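Local coordinates for protein diphosphomevalonate decarboxylase, putative (Trypanosoma brucei, PDB 2HKE) that probably catalyses the ATP-dependent decarboxylation of (R)-5-diphosphomevalonate to isopentenyl diphosphate, a step of the mevalonate pathway to isoprenoids and sterols, at residues 5-17 with 37-51. The protein carries 1 engineered substitution. Numbering follows the deposited sequence.
Sequences CVTVEAPINIAFI and FSITLSASPFRSKTS. With SO4 (sulfate ion), chain E.
Thr7 meets Ser51 hydroxyl to hydroxyl, with OG1 2.6 Å from OG, in a non-hydrogen-bonded antiparallel pair. Ser51 OG is also bonded to Leu377 N. Val8 and Thr50 form the next pair and exchange two backbone hydrogen bonds. On the face shared by Thr7 and Ser51, Glu9 reaches Arg47. Its OE2 makes a salt bridge to NE at 3.1 Å, the carboxylate and guanidinium planes being 57° apart. With chi2 bent (-65°), the Arg47 chain folds so that NE meets OE2 at a slant. A water links the same OE2 to Lys49 NZ, so two positive side chains probably stabilise the charge of Glu9. Ala10 closes this ladder with two backbone bonds to Ser48.

At Pro11 the ladder is interrupted and the ring makes the contact: CB lies 3.1 Å from Leu41 O, and CG touches Thr40 CG2. A second water accepts from Ile12 N and donates to Ser42 O and Phe46 O, tying the loop 41-47 to the strand break. Ser42 OG, Ala43 N and Cys366 N hydrogen-bond a sulfate, probably from the crystallisation liquor.

Leu41 N bonds to Ile12 O, and Ile14 then pairs with Ile39 through two backbone bonds. At the end comes a classic beta bulge: Phe16 N (2.8 Å) and Ile17 N (3.2 Å) both donate to Phe37 O. That oxygen sits over one face of the Phe16 ring. Phe16 CZ lies toward the rim of one face of the Phe37 ring, 3.3 Å from CG, in an oblique pair, planes at 37°.

Strand 5-15 thus pairs with both strands 36-40 and 48-55 in the mixed sheet of the GHMP-kinase-like N-terminal domain. Strand 369-371 also bonds to it. Strand 155-159 flanks 36-40, and helices 213-234 and 237-256 pack on Phe16 and Ile17.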
loop_
_atom_site.group_PDB
_atom_site.type_symbol
_atom_site.label_atom_id
_atom_site.label_comp_id
_atom_site.label_asym_id
_atom_site.label_seq_id
_atom_site.Cartn_x
_atom_site.Cartn_y
_atom_site.Cartn_z
ATOM N N CYS A 5 26.439 -8.737 -1.535
ATOM C CA CYS A 5 25.137 -9.349 -1.856
ATOM C C CYS A 5 24.218 -8.831 -0.784
ATOM O O CYS A 5 24.522 -8.978 0.394
ATOM C CB CYS A 5 25.247 -10.870 -1.730
ATOM S SG CYS A 5 23.663 -11.773 -1.572
ATOM N N VAL A 6 23.101 -8.208 -1.164
ATOM C CA VAL A 6 22.251 -7.539 -0.190
ATOM C C VAL A 6 20.831 -8.066 -0.313
ATOM O O VAL A 6 20.349 -8.255 -1.425
ATOM C CB VAL A 6 22.250 -6.004 -0.430
ATOM C CG1 VAL A 6 21.253 -5.308 0.479
ATOM C CG2 VAL A 6 23.669 -5.429 -0.263
ATOM N N THR A 7 20.191 -8.293 0.826
ATOM C CA THR A 7 18.822 -8.805 0.889
ATOM C C THR A 7 17.986 -7.918 1.793
ATOM O O THR A 7 18.396 -7.556 2.902
ATOM C CB THR A 7 18.763 -10.286 1.407
ATOM O OG1 THR A 7 19.545 -11.099 0.546
ATOM C CG2 THR A 7 17.309 -10.806 1.389
ATOM N N VAL A 8 16.800 -7.567 1.304
ATOM C CA VAL A 8 15.901 -6.627 1.991
ATOM C C VAL A 8 14.507 -7.190 1.921
ATOM O O VAL A 8 14.131 -7.782 0.909
ATOM C CB VAL A 8 15.864 -5.253 1.250
ATOM C CG1 VAL A 8 14.780 -4.349 1.810
ATOM C CG2 VAL A 8 17.235 -4.579 1.331
ATOM N N GLU A 9 13.738 -6.980 2.983
ATOM C CA GLU A 9 12.320 -7.209 2.958
ATOM C C GLU A 9 11.622 -5.857 3.124
ATOM O O GLU A 9 12.045 -5.022 3.919
ATOM C CB GLU A 9 11.908 -8.170 4.060
ATOM C CG GLU A 9 12.274 -9.647 3.710
ATOM C CD GLU A 9 11.783 -10.652 4.755
ATOM O OE1 GLU A 9 11.510 -10.222 5.912
ATOM O OE2 GLU A 9 11.674 -11.868 4.397
ATOM N N ALA A 10 10.571 -5.651 2.338
ATOM C CA ALA A 10 9.746 -4.460 2.499
ATOM C C ALA A 10 8.266 -4.812 2.646
ATOM O O ALA A 10 7.759 -5.739 1.990
ATOM C CB ALA A 10 9.963 -3.503 1.332
ATOM N N PRO A 11 7.525 -4.002 3.420
ATOM C CA PRO A 11 6.085 -4.199 3.617
ATOM C C PRO A 11 5.238 -3.443 2.590
ATOM O O PRO A 11 5.729 -2.492 1.966
ATOM C CB PRO A 11 5.876 -3.533 4.956
ATOM C CG PRO A 11 6.751 -2.316 4.877
ATOM C CD PRO A 11 8.007 -2.815 4.150
ATOM N N ILE A 12 3.958 -3.796 2.474
ATOM C CA ILE A 12 3.047 -2.904 1.730
ATOM C C ILE A 12 2.644 -1.716 2.590
ATOM O O ILE A 12 2.909 -1.668 3.774
ATOM C CB ILE A 12 1.793 -3.665 1.207
ATOM C CG1 ILE A 12 1.006 -4.307 2.336
ATOM C CG2 ILE A 12 2.210 -4.720 0.168
ATOM C CD1 ILE A 12 -0.314 -4.875 1.874
ATOM N N ASN A 13 1.918 -0.763 1.998
ATOM C CA ASN A 13 1.342 0.316 2.747
ATOM C C ASN A 13 -0.042 0.575 2.182
ATOM O O ASN A 13 -0.390 0.087 1.062
ATOM C CB ASN A 13 2.224 1.587 2.655
ATOM C CG ASN A 13 2.271 2.190 1.275
ATOM O OD1 ASN A 13 1.361 2.894 0.885
ATOM N ND2 ASN A 13 3.338 1.926 0.525
ATOM N N ILE A 14 -0.854 1.262 2.962
ATOM C CA ILE A 14 -2.204 1.620 2.523
ATOM C C ILE A 14 -2.397 3.116 2.595
ATOM O O ILE A 14 -2.348 3.691 3.667
ATOM C CB ILE A 14 -3.328 0.842 3.277
ATOM C CG1 ILE A 14 -4.729 1.237 2.749
ATOM C CG2 ILE A 14 -3.246 1.060 4.814
ATOM C CD1 ILE A 14 -4.925 0.821 1.256
ATOM N N ALA A 15 -2.655 3.741 1.433
ATOM C CA ALA A 15 -2.942 5.162 1.389
ATOM C C ALA A 15 -4.335 5.444 1.929
ATOM O O ALA A 15 -5.303 4.824 1.467
ATOM C CB ALA A 15 -2.885 5.707 -0.008
ATOM N N PHE A 16 -4.437 6.362 2.883
ATOM C CA PHE A 16 -5.773 6.878 3.278
ATOM C C PHE A 16 -6.098 8.207 2.595
ATOM O O PHE A 16 -7.281 8.549 2.500
ATOM C CB PHE A 16 -5.932 6.928 4.782
ATOM C CG PHE A 16 -4.837 7.647 5.468
ATOM C CD1 PHE A 16 -4.935 8.991 5.652
ATOM C CD2 PHE A 16 -3.703 6.991 5.922
ATOM C CE1 PHE A 16 -3.933 9.715 6.248
ATOM C CE2 PHE A 16 -2.670 7.739 6.525
ATOM C CZ PHE A 16 -2.816 9.083 6.699
ATOM N N ILE A 17 -5.063 8.964 2.180
ATOM C CA ILE A 17 -5.186 10.081 1.279
ATOM C C ILE A 17 -4.551 9.620 -0.014
ATOM O O ILE A 17 -3.362 9.268 -0.084
ATOM C CB ILE A 17 -4.637 11.418 1.824
ATOM C CG1 ILE A 17 -5.529 11.859 3.014
ATOM C CG2 ILE A 17 -4.626 12.491 0.660
ATOM C CD1 ILE A 17 -4.915 12.983 3.800
ATOM N N PHE A 37 -0.866 9.950 1.594
ATOM C CA PHE A 37 -0.559 9.767 2.993
ATOM C C PHE A 37 -0.979 8.336 3.284
ATOM O O PHE A 37 -2.122 7.964 2.981
ATOM C CB PHE A 37 -1.417 10.773 3.795
ATOM C CG PHE A 37 -0.815 11.241 5.126
ATOM C CD1 PHE A 37 0.138 10.519 5.832
ATOM C CD2 PHE A 37 -1.348 12.377 5.700
ATOM C CE1 PHE A 37 0.619 11.006 7.064
ATOM C CE2 PHE A 37 -0.886 12.882 6.913
ATOM C CZ PHE A 37 0.096 12.164 7.611
ATOM N N SER A 38 -0.068 7.535 3.871
ATOM C CA SER A 38 -0.343 6.119 4.043
ATOM C C SER A 38 0.131 5.637 5.399
ATOM O O SER A 38 0.905 6.324 6.100
ATOM C CB SER A 38 0.347 5.295 2.967
ATOM O OG SER A 38 1.749 5.565 2.969
ATOM N N ILE A 39 -0.391 4.485 5.772
ATOM C CA ILE A 39 0.098 3.732 6.912
ATOM C C ILE A 39 0.906 2.571 6.378
ATOM O O ILE A 39 0.447 1.768 5.554
ATOM C CB ILE A 39 -1.064 3.196 7.784
ATOM C CG1 ILE A 39 -1.879 4.335 8.375
ATOM C CG2 ILE A 39 -0.557 2.277 8.952
ATOM C CD1 ILE A 39 -2.991 3.873 9.252
ATOM N N THR A 40 2.110 2.408 6.913
ATOM C CA THR A 40 2.911 1.281 6.575
ATOM C C THR A 40 2.470 0.046 7.394
ATOM O O THR A 40 2.271 0.159 8.584
ATOM C CB THR A 40 4.365 1.616 6.913
ATOM O OG1 THR A 40 4.723 2.820 6.235
ATOM C CG2 THR A 40 5.265 0.464 6.516
ATOM N N LEU A 41 2.303 -1.086 6.746
ATOM C CA LEU A 41 1.847 -2.293 7.407
ATOM C C LEU A 41 3.081 -3.082 7.901
ATOM O O LEU A 41 4.215 -2.799 7.498
ATOM C CB LEU A 41 1.046 -3.152 6.455
ATOM C CG LEU A 41 -0.323 -2.609 6.039
ATOM C CD1 LEU A 41 -1.137 -3.947 5.754
ATOM C CD2 LEU A 41 -0.947 -1.768 7.092
ATOM N N SER A 42 2.831 -4.060 8.766
ATOM C CA SER A 42 3.831 -5.050 9.138
ATOM C C SER A 42 4.293 -5.882 7.959
ATOM O O SER A 42 3.516 -6.182 7.065
ATOM C CB SER A 42 3.281 -5.993 10.220
ATOM O OG SER A 42 4.284 -6.915 10.609
ATOM N N ALA A 43 5.581 -6.266 7.978
ATOM C CA ALA A 43 6.130 -7.190 7.002
ATOM C C ALA A 43 5.890 -8.641 7.426
ATOM O O ALA A 43 6.469 -9.538 6.850
ATOM C CB ALA A 43 7.638 -6.942 6.813
ATOM N N SER A 44 5.087 -8.869 8.455
ATOM C CA SER A 44 4.725 -10.240 8.784
ATOM C C SER A 44 3.208 -10.332 8.941
ATOM O O SER A 44 2.600 -9.488 9.602
ATOM C CB SER A 44 5.488 -10.723 10.031
ATOM O OG SER A 44 4.667 -10.723 11.192
ATOM N N PRO A 45 2.595 -11.371 8.368
ATOM C CA PRO A 45 3.271 -12.510 7.737
ATOM C C PRO A 45 3.732 -12.305 6.306
ATOM O O PRO A 45 4.619 -13.035 5.878
ATOM C CB PRO A 45 2.215 -13.625 7.804
ATOM C CG PRO A 45 0.886 -12.844 7.747
ATOM C CD PRO A 45 1.124 -11.528 8.385
ATOM N N PHE A 46 3.163 -11.318 5.587
ATOM C CA PHE A 46 3.418 -11.143 4.157
ATOM C C PHE A 46 4.308 -9.925 3.856
ATOM O O PHE A 46 4.112 -8.848 4.422
ATOM C CB PHE A 46 2.108 -11.004 3.379
ATOM C CG PHE A 46 1.126 -12.119 3.652
ATOM C CD1 PHE A 46 1.522 -13.439 3.572
ATOM C CD2 PHE A 46 -0.169 -11.835 4.042
ATOM C CE1 PHE A 46 0.622 -14.463 3.858
ATOM C CE2 PHE A 46 -1.060 -12.840 4.314
ATOM C CZ PHE A 46 -0.684 -14.135 4.204
ATOM N N ARG A 47 5.216 -10.118 2.906
ATOM C CA ARG A 47 6.200 -9.099 2.535
ATOM C C ARG A 47 6.800 -9.424 1.169
ATOM O O ARG A 47 6.642 -10.555 0.652
ATOM C CB ARG A 47 7.291 -8.990 3.609
ATOM C CG ARG A 47 8.335 -10.111 3.614
ATOM C CD ARG A 47 7.777 -11.491 3.952
ATOM N NE ARG A 47 8.757 -12.581 3.738
ATOM C CZ ARG A 47 9.060 -13.169 2.568
ATOM N NH1 ARG A 47 8.518 -12.791 1.417
ATOM N NH2 ARG A 47 9.959 -14.147 2.547
ATOM N N SER A 48 7.498 -8.450 0.574
ATOM C CA SER A 48 8.348 -8.723 -0.572
ATOM C C SER A 48 9.786 -8.793 -0.108
ATOM O O SER A 48 10.180 -8.147 0.854
ATOM C CB SER A 48 8.251 -7.700 -1.692
ATOM O OG SER A 48 6.913 -7.520 -2.069
ATOM N N LYS A 49 10.557 -9.575 -0.836
ATOM C CA LYS A 49 11.943 -9.787 -0.526
ATOM C C LYS A 49 12.713 -9.696 -1.831
ATOM O O LYS A 49 12.285 -10.262 -2.844
ATOM C CB LYS A 49 12.086 -11.156 0.103
ATOM C CG LYS A 49 13.515 -11.586 0.395
ATOM C CD LYS A 49 13.429 -12.750 1.421
ATOM C CE LYS A 49 14.659 -13.517 1.546
ATOM N NZ LYS A 49 14.382 -14.755 2.386
ATOM N N THR A 50 13.828 -8.946 -1.797
ATOM C CA THR A 50 14.780 -8.860 -2.921
ATOM C C THR A 50 16.207 -9.081 -2.444
ATOM O O THR A 50 16.614 -8.542 -1.426
ATOM C CB THR A 50 14.749 -7.482 -3.624
ATOM O OG1 THR A 50 13.477 -7.267 -4.215
ATOM C CG2 THR A 50 15.826 -7.320 -4.694
ATOM N N SER A 51 16.939 -9.830 -3.247
ATOM C CA SER A 51 18.369 -10.036 -3.094
ATOM C C SER A 51 19.041 -9.493 -4.338
ATOM O O SER A 51 18.577 -9.700 -5.462
ATOM C CB SER A 51 18.699 -11.531 -2.909
ATOM O OG SER A 51 18.359 -11.971 -1.590
HETATM S S SO4 E . 7.269 -5.120 11.253
HETATM O O1 SO4 E . 7.504 -5.228 9.813
HETATM O O2 SO4 E . 6.542 -6.326 11.668
HETATM O O3 SO4 E . 8.591 -5.158 11.905
HETATM O O4 SO4 E . 6.447 -4.006 11.753
HETATM O O HOH W 1 13.680 -14.175 4.798
HETATM O O HOH W 2 3.509 -6.113 4.163
#